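Local coordinates for enoyl-[acyl-carrier-protein] reductase [FMN] (PDB 5GVH) that probably reduces enoyl-acyl-carrier-protein intermediates of fatty acid synthesis with NADH, as a flavin mononucleotide-dependent reductase of the FabK type, at residues P16-G21 and G38-I43; K66-N71 and E89-V94. One frame throughout, in Å; residues are numbered along the deposited sequence.

Contact 1 (P16-G21 and G38-I43); sequences PILMGG and GGLGII. With FMN (flavin mononucleotide), chain C.
Two backbone hydrogen bonds, running in opposite senses, pin L40 between I17 and M19. The amide L40 N gives its hydrogen to I17 O at 3.0 Å, nearly in line with that carbonyl. L40 O in turn accepts from M19 N at 2.9 Å, a straighter bond (164° at the hydrogen) whose donor is tilted out of the carbonyl plane. Both polar groups of L40 are therefore satisfied by the neighbouring strand, while L18, bridged to L40 through this pair, turns its own backbone to V190 and M192. G39 lies against I17 O, where a side chain would collide. G41 N is served by the hydroxyl of S35.

The segments run almost parallel, 8° apart. Their bridge joins strand 17-19 to the approach to strand 42-44, the beta-alpha-beta unit through helix 28-36, and so closes the ring of eight parallel strands of the TIM barrel. On one side L18 and L40 lie alongside each other, CD1 of L18 reaching CD2 of L40 at 3.8 Å, and L18 CD1 also meets I42 CD1. M19 sends CG anti to its amide nitrogen (chi1 -172°), which carries SD past G41 CA toward helix 28-36, where L30, A31 and V34 receive the chain. I42 CG2 packs on G21 CA at 3.6 Å. Beyond it the FMN ribityl hydroxyl O2' donates to G21 O, although the position of that carbonyl is less certain, and G20 CA sits 3.3 Å from O2'.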
ATOM      1  N   PRO A  16       2.658  -3.427 -21.090  1.00 38.52           N
ATOM      2  CA  PRO A  16       2.411  -2.205 -20.314  1.00 35.85           C
ATOM      3  C   PRO A  16       3.323  -2.144 -19.095  1.00 34.86           C
ATOM      4  O   PRO A  16       2.851  -2.167 -17.958  1.00 36.33           O
ATOM      5  CB  PRO A  16       0.955  -2.358 -19.883  1.00 39.63           C
ATOM      6  CG  PRO A  16       0.804  -3.806 -19.599  1.00 37.55           C
ATOM      7  CD  PRO A  16       1.864  -4.547 -20.381  1.00 42.46           C
ATOM      8  N   ILE A  17       4.626  -2.071 -19.345  1.00 30.35           N
ATOM      9  CA  ILE A  17       5.626  -2.063 -18.282  1.00 33.62           C
ATOM     10  C   ILE A  17       6.571  -0.895 -18.520  1.00 30.12           C
ATOM     11  O   ILE A  17       7.252  -0.851 -19.547  1.00 31.71           O
ATOM     12  CB  ILE A  17       6.430  -3.373 -18.230  1.00 33.40           C
ATOM     13  CG1 ILE A  17       5.544  -4.554 -17.840  1.00 37.44           C
ATOM     14  CG2 ILE A  17       7.605  -3.240 -17.263  1.00 28.74           C
ATOM     15  CD1 ILE A  17       6.330  -5.851 -17.754  1.00 32.50           C
ATOM     16  N   LEU A  18       6.631   0.034 -17.570  1.00 32.83           N
ATOM     17  CA  LEU A  18       7.584   1.135 -17.612  1.00 29.03           C
ATOM     18  C   LEU A  18       8.750   0.844 -16.676  1.00 31.37           C
ATOM     19  O   LEU A  18       8.603   0.178 -15.652  1.00 32.07           O
ATOM     20  CB  LEU A  18       6.941   2.459 -17.185  1.00 25.77           C
ATOM     21  CG  LEU A  18       5.797   3.151 -17.933  1.00 30.40           C
ATOM     22  CD1 LEU A  18       6.069   4.648 -18.064  1.00 25.91           C
ATOM     23  CD2 LEU A  18       5.474   2.510 -19.265  1.00 29.15           C
ATOM     24  N   MET A  19       9.913   1.365 -17.028  1.00 29.84           N
ATOM     25  CA  MET A  19      11.057   1.412 -16.131  1.00 28.63           C
ATOM     26  C   MET A  19      11.049   2.770 -15.447  1.00 31.27           C
ATOM     27  O   MET A  19      11.067   3.803 -16.128  1.00 37.94           O
ATOM     28  CB  MET A  19      12.348   1.199 -16.918  1.00 27.22           C
ATOM     29  CG  MET A  19      13.641   1.037 -16.116  1.00 27.79           C
ATOM     30  SD  MET A  19      15.070   1.171 -17.267  1.00 22.82           S
ATOM     31  CE  MET A  19      15.879   2.620 -16.642  1.00 24.95           C
ATOM     32  N   GLY A  20      11.002   2.777 -14.114  1.00 27.78           N
ATOM     33  CA  GLY A  20      11.035   4.030 -13.387  1.00 31.21           C
ATOM     34  C   GLY A  20      12.293   4.845 -13.637  1.00 30.12           C
ATOM     35  O   GLY A  20      13.406   4.308 -13.597  1.00 32.33           O
ATOM     36  N   GLY A  21      12.138   6.140 -13.911  1.00 25.78           N
ATOM     37  CA  GLY A  21      13.296   7.004 -14.007  1.00 35.36           C
ATOM     38  C   GLY A  21      14.066   6.983 -12.708  1.00 36.78           C
ATOM     39  O   GLY A  21      13.452   7.133 -11.650  1.00 35.93           O
ATOM     40  N   GLY A  38      10.478  -4.895 -25.115  1.00 37.99           N
ATOM     41  CA  GLY A  38       9.085  -4.563 -25.335  1.00 39.94           C
ATOM     42  C   GLY A  38       8.476  -3.606 -24.321  1.00 39.23           C
ATOM     43  O   GLY A  38       7.377  -3.084 -24.566  1.00 33.99           O
ATOM     44  N   GLY A  39       9.145  -3.372 -23.197  1.00 35.22           N
ATOM     45  CA  GLY A  39       8.731  -2.349 -22.257  1.00 36.02           C
ATOM     46  C   GLY A  39       9.251  -0.981 -22.663  1.00 40.02           C
ATOM     47  O   GLY A  39       9.679  -0.759 -23.801  1.00 37.59           O
ATOM     48  N   LEU A  40       9.223  -0.052 -21.707  1.00 34.20           N
ATOM     49  CA  LEU A  40       9.667   1.324 -21.941  1.00 32.48           C
ATOM     50  C   LEU A  40      10.763   1.658 -20.938  1.00 35.00           C
ATOM     51  O   LEU A  40      10.474   2.034 -19.795  1.00 33.94           O
ATOM     52  CB  LEU A  40       8.513   2.315 -21.836  1.00 31.69           C
ATOM     53  CG  LEU A  40       8.905   3.766 -22.127  1.00 35.35           C
ATOM     54  CD1 LEU A  40       8.769   4.108 -23.625  1.00 29.89           C
ATOM     55  CD2 LEU A  40       8.127   4.753 -21.258  1.00 34.90           C
ATOM     56  N   GLY A  41      12.018   1.512 -21.360  1.00 33.77           N
ATOM     57  CA  GLY A  41      13.112   2.048 -20.581  1.00 34.02           C
ATOM     58  C   GLY A  41      13.023   3.560 -20.493  1.00 28.78           C
ATOM     59  O   GLY A  41      12.377   4.215 -21.311  1.00 30.96           O
ATOM     60  N   ILE A  42      13.664   4.117 -19.466  1.00 29.96           N
ATOM     61  CA  ILE A  42      13.618   5.550 -19.188  1.00 29.18           C
ATOM     62  C   ILE A  42      14.966   5.964 -18.617  1.00 29.97           C
ATOM     63  O   ILE A  42      15.420   5.390 -17.620  1.00 26.99           O
ATOM     64  CB  ILE A  42      12.475   5.919 -18.224  1.00 26.69           C
ATOM     65  CG1 ILE A  42      11.147   5.920 -18.980  1.00 30.20           C
ATOM     66  CG2 ILE A  42      12.721   7.275 -17.563  1.00 27.59           C
ATOM     67  CD1 ILE A  42       9.917   6.190 -18.112  1.00 31.89           C
ATOM     68  N   ILE A  43      15.616   6.940 -19.264  1.00 27.68           N
ATOM     69  CA  ILE A  43      16.877   7.485 -18.764  1.00 25.59           C
ATOM     70  C   ILE A  43      16.594   8.380 -17.564  1.00 26.63           C
ATOM     71  O   ILE A  43      15.788   9.320 -17.648  1.00 26.16           O
ATOM     72  CB  ILE A  43      17.610   8.272 -19.868  1.00 26.76           C
ATOM     73  CG1 ILE A  43      17.847   7.420 -21.118  1.00 27.53           C
ATOM     74  CG2 ILE A  43      18.936   8.808 -19.351  1.00 26.85           C
ATOM     75  CD1 ILE A  43      18.509   8.189 -22.274  1.00 30.02           C
TER
HETATM   76  N1  FMN C 402      11.802   8.593  -9.402  1.00 32.74           N
HETATM   77  C2  FMN C 402      11.909   9.842  -9.995  1.00 35.21           C
HETATM   78  O2  FMN C 402      10.923  10.463 -10.397  1.00 38.06           O
HETATM   79  N3  FMN C 402      13.142  10.417 -10.142  1.00 36.58           N
HETATM   80  C4  FMN C 402      14.275   9.768  -9.716  1.00 36.02           C
HETATM   81  O4  FMN C 402      15.366  10.321  -9.860  1.00 36.72           O
HETATM   82  C4A FMN C 402      14.176   8.516  -9.121  1.00 40.31           C
HETATM   83  N5  FMN C 402      15.314   7.865  -8.691  1.00 38.74           N
HETATM   84  C5A FMN C 402      15.219   6.610  -8.121  1.00 36.59           C
HETATM   85  C6  FMN C 402      16.380   5.964  -7.710  1.00 38.30           C
HETATM   86  C7  FMN C 402      16.313   4.707  -7.135  1.00 36.23           C
HETATM   87  C7M FMN C 402      17.580   4.034  -6.692  1.00 34.52           C
HETATM   88  C8  FMN C 402      15.072   4.085  -6.967  1.00 36.17           C
HETATM   89  C8M FMN C 402      14.989   2.725  -6.331  1.00 33.66           C
HETATM   90  C9  FMN C 402      13.906   4.731  -7.379  1.00 35.16           C
HETATM   91  C9A FMN C 402      13.973   6.001  -7.962  1.00 37.20           C
HETATM   92  N10 FMN C 402      12.824   6.660  -8.390  1.00 36.33           N
HETATM   93  C10 FMN C 402      12.926   7.920  -8.963  1.00 34.43           C
HETATM   94  C1' FMN C 402      11.476   6.011  -8.233  1.00 30.25           C
HETATM   95  C2' FMN C 402      11.221   5.080  -9.416  1.00 29.64           C
HETATM   96  O2' FMN C 402      11.090   5.844 -10.591  1.00 33.23           O
HETATM   97  C3' FMN C 402       9.942   4.268  -9.257  1.00 32.07           C
HETATM   98  O3' FMN C 402       8.842   5.145  -9.377  1.00 32.88           O
HETATM   99  C4' FMN C 402       9.908   3.492  -7.946  1.00 33.20           C
HETATM  100  O4' FMN C 402      11.103   2.757  -7.846  1.00 33.45           O
HETATM  101  C5' FMN C 402       8.764   2.485  -7.914  1.00 32.80           C
HETATM  102  O5' FMN C 402       8.844   1.703  -6.735  1.00 24.06           O
HETATM  103  P   FMN C 402       9.475   0.209  -6.687  1.00 26.65           P
HETATM  104  O1P FMN C 402       8.768  -0.562  -5.585  1.00 32.44           O
HETATM  105  O2P FMN C 402       9.323  -0.515  -8.002  1.00 23.56           O
HETATM  106  O3P FMN C 402      10.932   0.318  -6.300  1.00 31.65           O

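Contact 2 (K66-N71 and E89-V94); sequences KPFGVN and EKVPVV. With FMN (flavin mononucleotide), chain C.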
ATOM      1  N   LYS A  66      13.495   1.245 -30.432  1.00 39.25           N
ATOM      2  CA  LYS A  66      12.177   1.216 -29.819  1.00 41.10           C
ATOM      3  C   LYS A  66      11.955   2.467 -28.967  1.00 37.45           C
ATOM      4  O   LYS A  66      12.911   3.153 -28.597  1.00 37.63           O
ATOM      5  CB  LYS A  66      12.040  -0.042 -28.965  1.00 39.68           C
ATOM      6  CG  LYS A  66      12.356  -1.342 -29.692  1.00 42.56           C
ATOM      7  CD  LYS A  66      11.089  -2.105 -30.029  1.00 47.25           C
ATOM      8  CE  LYS A  66      11.399  -3.431 -30.708  1.00 42.47           C
ATOM      9  NZ  LYS A  66      12.220  -4.320 -29.833  1.00 52.32           N
ATOM     10  N   PRO A  67      10.701   2.790 -28.636  1.00 36.12           N
ATOM     11  CA  PRO A  67      10.447   3.973 -27.804  1.00 31.02           C
ATOM     12  C   PRO A  67      11.151   3.896 -26.455  1.00 33.20           C
ATOM     13  O   PRO A  67      11.494   2.819 -25.950  1.00 34.29           O
ATOM     14  CB  PRO A  67       8.925   3.971 -27.639  1.00 34.17           C
ATOM     15  CG  PRO A  67       8.435   3.268 -28.861  1.00 39.12           C
ATOM     16  CD  PRO A  67       9.445   2.189 -29.121  1.00 35.55           C
ATOM     17  N   PHE A  68      11.376   5.080 -25.882  1.00 25.16           N
ATOM     18  CA  PHE A  68      12.059   5.249 -24.608  1.00 28.63           C
ATOM     19  C   PHE A  68      11.641   6.597 -24.045  1.00 30.83           C
ATOM     20  O   PHE A  68      11.010   7.407 -24.728  1.00 25.35           O
ATOM     21  CB  PHE A  68      13.583   5.173 -24.758  1.00 35.31           C
ATOM     22  CG  PHE A  68      14.179   6.328 -25.541  1.00 37.30           C
ATOM     23  CD1 PHE A  68      14.816   7.373 -24.881  1.00 35.76           C
ATOM     24  CD2 PHE A  68      14.097   6.364 -26.927  1.00 30.40           C
ATOM     25  CE1 PHE A  68      15.358   8.437 -25.585  1.00 36.51           C
ATOM     26  CE2 PHE A  68      14.644   7.422 -27.649  1.00 37.88           C
ATOM     27  CZ  PHE A  68      15.278   8.460 -26.978  1.00 38.91           C
ATOM     28  N   GLY A  69      12.008   6.838 -22.786  1.00 29.87           N
ATOM     29  CA  GLY A  69      11.680   8.092 -22.148  1.00 26.78           C
ATOM     30  C   GLY A  69      12.857   8.656 -21.378  1.00 25.19           C
ATOM     31  O   GLY A  69      13.895   8.003 -21.212  1.00 26.05           O
ATOM     32  N   VAL A  70      12.673   9.882 -20.893  1.00 20.75           N
ATOM     33  CA  VAL A  70      13.652  10.538 -20.035  1.00 25.65           C
ATOM     34  C   VAL A  70      12.927  11.067 -18.808  1.00 22.56           C
ATOM     35  O   VAL A  70      11.811  11.589 -18.925  1.00 21.90           O
ATOM     36  CB  VAL A  70      14.393  11.675 -20.773  1.00 26.56           C
ATOM     37  CG1 VAL A  70      15.287  12.462 -19.812  1.00 23.99           C
ATOM     38  CG2 VAL A  70      15.203  11.109 -21.942  1.00 19.06           C
ATOM     39  N   ASN A  71      13.550  10.916 -17.639  1.00 25.54           N
ATOM     40  CA  ASN A  71      13.002  11.390 -16.371  1.00 26.95           C
ATOM     41  C   ASN A  71      13.758  12.625 -15.894  1.00 25.82           C
ATOM     42  O   ASN A  71      14.987  12.593 -15.778  1.00 31.11           O
ATOM     43  CB  ASN A  71      13.075  10.308 -15.293  1.00 29.40           C
ATOM     44  CG  ASN A  71      12.673  10.831 -13.908  1.00 29.12           C
ATOM     45  OD1 ASN A  71      11.492  10.992 -13.625  1.00 32.09           O
ATOM     46  ND2 ASN A  71      13.655  11.104 -13.052  1.00 29.86           N
ATOM     47  N   GLU A  89      16.140  16.774 -29.062  1.00 33.16           N
ATOM     48  CA  GLU A  89      16.452  15.396 -29.409  1.00 32.89           C
ATOM     49  C   GLU A  89      15.209  14.567 -29.692  1.00 29.91           C
ATOM     50  O   GLU A  89      15.332  13.373 -29.973  1.00 26.67           O
ATOM     51  CB  GLU A  89      17.299  14.733 -28.323  1.00 29.41           C
ATOM     52  CG  GLU A  89      18.632  15.423 -28.067  1.00 25.45           C
ATOM     53  CD  GLU A  89      19.438  15.654 -29.353  1.00 42.40           C
ATOM     54  OE1 GLU A  89      20.256  16.601 -29.370  1.00 37.39           O
ATOM     55  OE2 GLU A  89      19.245  14.912 -30.349  1.00 32.02           O
ATOM     56  N   LYS A  90      14.029  15.188 -29.656  1.00 35.17           N
ATOM     57  CA  LYS A  90      12.742  14.555 -29.955  1.00 38.29           C
ATOM     58  C   LYS A  90      12.523  13.286 -29.118  1.00 36.42           C
ATOM     59  O   LYS A  90      12.072  12.247 -29.609  1.00 28.74           O
ATOM     60  CB  LYS A  90      12.589  14.290 -31.466  1.00 38.82           C
ATOM     61  CG  LYS A  90      13.300  13.058 -32.061  1.00 47.99           C
ATOM     62  CD  LYS A  90      12.866  12.749 -33.504  1.00 57.58           C
ATOM     63  CE  LYS A  90      13.721  11.642 -34.128  1.00 59.30           C
ATOM     64  NZ  LYS A  90      15.179  11.909 -33.956  1.00 56.20           N
ATOM     65  N   VAL A  91      12.812  13.392 -27.823  1.00 35.58           N
ATOM     66  CA  VAL A  91      12.578  12.257 -26.918  1.00 33.92           C
ATOM     67  C   VAL A  91      11.093  11.895 -26.932  1.00 29.61           C
ATOM     68  O   VAL A  91      10.233  12.790 -26.806  1.00 31.63           O
ATOM     69  CB  VAL A  91      13.057  12.590 -25.499  1.00 32.93           C
ATOM     70  CG1 VAL A  91      12.497  11.582 -24.493  1.00 28.46           C
ATOM     71  CG2 VAL A  91      14.583  12.594 -25.456  1.00 32.47           C
ATOM     72  N   PRO A  92      10.737  10.619 -27.117  1.00 28.82           N
ATOM     73  CA  PRO A  92       9.312  10.279 -27.301  1.00 31.69           C
ATOM     74  C   PRO A  92       8.457  10.511 -26.068  1.00 32.03           C
ATOM     75  O   PRO A  92       7.308  10.957 -26.201  1.00 31.95           O
ATOM     76  CB  PRO A  92       9.350   8.787 -27.669  1.00 28.27           C
ATOM     77  CG  PRO A  92      10.759   8.485 -28.022  1.00 28.83           C
ATOM     78  CD  PRO A  92      11.617   9.452 -27.279  1.00 29.99           C
ATOM     79  N   VAL A  93       8.967  10.188 -24.872  1.00 30.18           N
ATOM     80  CA  VAL A  93       8.211  10.282 -23.625  1.00 29.46           C
ATOM     81  C   VAL A  93       9.085  10.947 -22.567  1.00 26.50           C
ATOM     82  O   VAL A  93      10.239  10.551 -22.354  1.00 25.05           O
ATOM     83  CB  VAL A  93       7.738   8.891 -23.137  1.00 30.21           C
ATOM     84  CG1 VAL A  93       6.944   9.002 -21.832  1.00 33.33           C
ATOM     85  CG2 VAL A  93       6.910   8.199 -24.204  1.00 34.84           C
ATOM     86  N   VAL A  94       8.538  11.953 -21.891  1.00 25.70           N
ATOM     87  CA  VAL A  94       9.217  12.595 -20.771  1.00 27.08           C
ATOM     88  C   VAL A  94       8.458  12.266 -19.491  1.00 30.72           C
ATOM     89  O   VAL A  94       7.229  12.393 -19.439  1.00 27.62           O
ATOM     90  CB  VAL A  94       9.341  14.117 -20.963  1.00 31.16           C
ATOM     91  CG1 VAL A  94       9.646  14.800 -19.643  1.00 29.07           C
ATOM     92  CG2 VAL A  94      10.434  14.430 -21.966  1.00 28.10           C
TER
HETATM   93  N1  FMN C 402      11.802   8.593  -9.402  1.00 32.74           N
HETATM   94  C2  FMN C 402      11.909   9.842  -9.995  1.00 35.21           C
HETATM   95  O2  FMN C 402      10.923  10.463 -10.397  1.00 38.06           O
HETATM   96  N3  FMN C 402      13.142  10.417 -10.142  1.00 36.58           N
HETATM   97  C4  FMN C 402      14.275   9.768  -9.716  1.00 36.02           C
HETATM   98  O4  FMN C 402      15.366  10.321  -9.860  1.00 36.72           O
HETATM   99  C4A FMN C 402      14.176   8.516  -9.121  1.00 40.31           C
HETATM  100  N5  FMN C 402      15.314   7.865  -8.691  1.00 38.74           N
HETATM  101  C5A FMN C 402      15.219   6.610  -8.121  1.00 36.59           C
HETATM  102  C6  FMN C 402      16.380   5.964  -7.710  1.00 38.30           C
HETATM  103  C7  FMN C 402      16.313   4.707  -7.135  1.00 36.23           C
HETATM  104  C7M FMN C 402      17.580   4.034  -6.692  1.00 34.52           C
HETATM  105  C8  FMN C 402      15.072   4.085  -6.967  1.00 36.17           C
HETATM  106  C8M FMN C 402      14.989   2.725  -6.331  1.00 33.66           C
HETATM  107  C9  FMN C 402      13.906   4.731  -7.379  1.00 35.16           C
HETATM  108  C9A FMN C 402      13.973   6.001  -7.962  1.00 37.20           C
HETATM  109  N10 FMN C 402      12.824   6.660  -8.390  1.00 36.33           N
HETATM  110  C10 FMN C 402      12.926   7.920  -8.963  1.00 34.43           C
HETATM  111  C1' FMN C 402      11.476   6.011  -8.233  1.00 30.25           C
HETATM  112  C2' FMN C 402      11.221   5.080  -9.416  1.00 29.64           C
HETATM  113  O2' FMN C 402      11.090   5.844 -10.591  1.00 33.23           O
HETATM  114  C3' FMN C 402       9.942   4.268  -9.257  1.00 32.07           C
HETATM  115  O3' FMN C 402       8.842   5.145  -9.377  1.00 32.88           O
HETATM  116  C4' FMN C 402       9.908   3.492  -7.946  1.00 33.20           C
HETATM  117  O4' FMN C 402      11.103   2.757  -7.846  1.00 33.45           O
HETATM  118  C5' FMN C 402       8.764   2.485  -7.914  1.00 32.80           C
HETATM  119  O5' FMN C 402       8.844   1.703  -6.735  1.00 24.06           O
HETATM  120  P   FMN C 402       9.475   0.209  -6.687  1.00 26.65           P
HETATM  121  O1P FMN C 402       8.768  -0.562  -5.585  1.00 32.44           O
HETATM  122  O2P FMN C 402       9.323  -0.515  -8.002  1.00 23.56           O
HETATM  123  O3P FMN C 402      10.932   0.318  -6.300  1.00 31.65           O
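V70 and V91 meet at the apolar centre, their side chains crossing at about a right angle with CG2 of V70 3.7 Å from CG1 of V91. Next to them P92 lies over one face of the F68 ring: its CD stands 3.9 Å from the ring centroid and 19° off the normal, a CH-pi contact displaced toward the CE2 rim. F68 turns its ring there by placing CG between its backbone N and carbonyl carbon (chi1 67°), and V91 CG2 approaches the same ring obliquely.

Farther out, the parallel strands pair G69 with V93 and V70 with V94. V70 N donates to V93 O at 2.9 Å, although that oxygen is less surely placed, whereas the bond from V93 N to F68 O is weak at 3.5 Å. V94 CA adds a CA-H...O contact to V70 O.

At the polar end N71 holds its amide well out of the plane of the flavin's pyrimidine ring, beyond the N3 and O2 rim, with CG 3.8 Å from FMN N3. Replacing N71 by an alanine would remove the amide and is likely to leave that side of the ring, near N3, without its polar neighbour.

Strands 69-72 and 93-96 with helix 79-88 form a right-handed beta-alpha-beta unit of the barrel; C86 of that helix touches V70, V91 and V94, helix 50-61 lies against F68, V70 and V91, and strand 114-119 borders V93.

How the contacts relate
From the N terminus, strand 17-19 opens the barrel, and contact 1 closes the excursion through helix 28-36 when the chain returns at 38-43. Only after helix 50-61 does segment 66-71 begin, and contact 2 closes the next excursion, through helix 79-88, at 89-94. The two loops thus follow in series, neither nested nor crossed. They are nevertheless joined side by side, because strands 42-44 and 69-72 are neighbours: I43 N lies 2.8 Å from G69 O and I43 O lies 2.7 Å from N71 N, both probable hydrogen bonds. G21 and N71 also pack together, bringing both contacts to the same FMN.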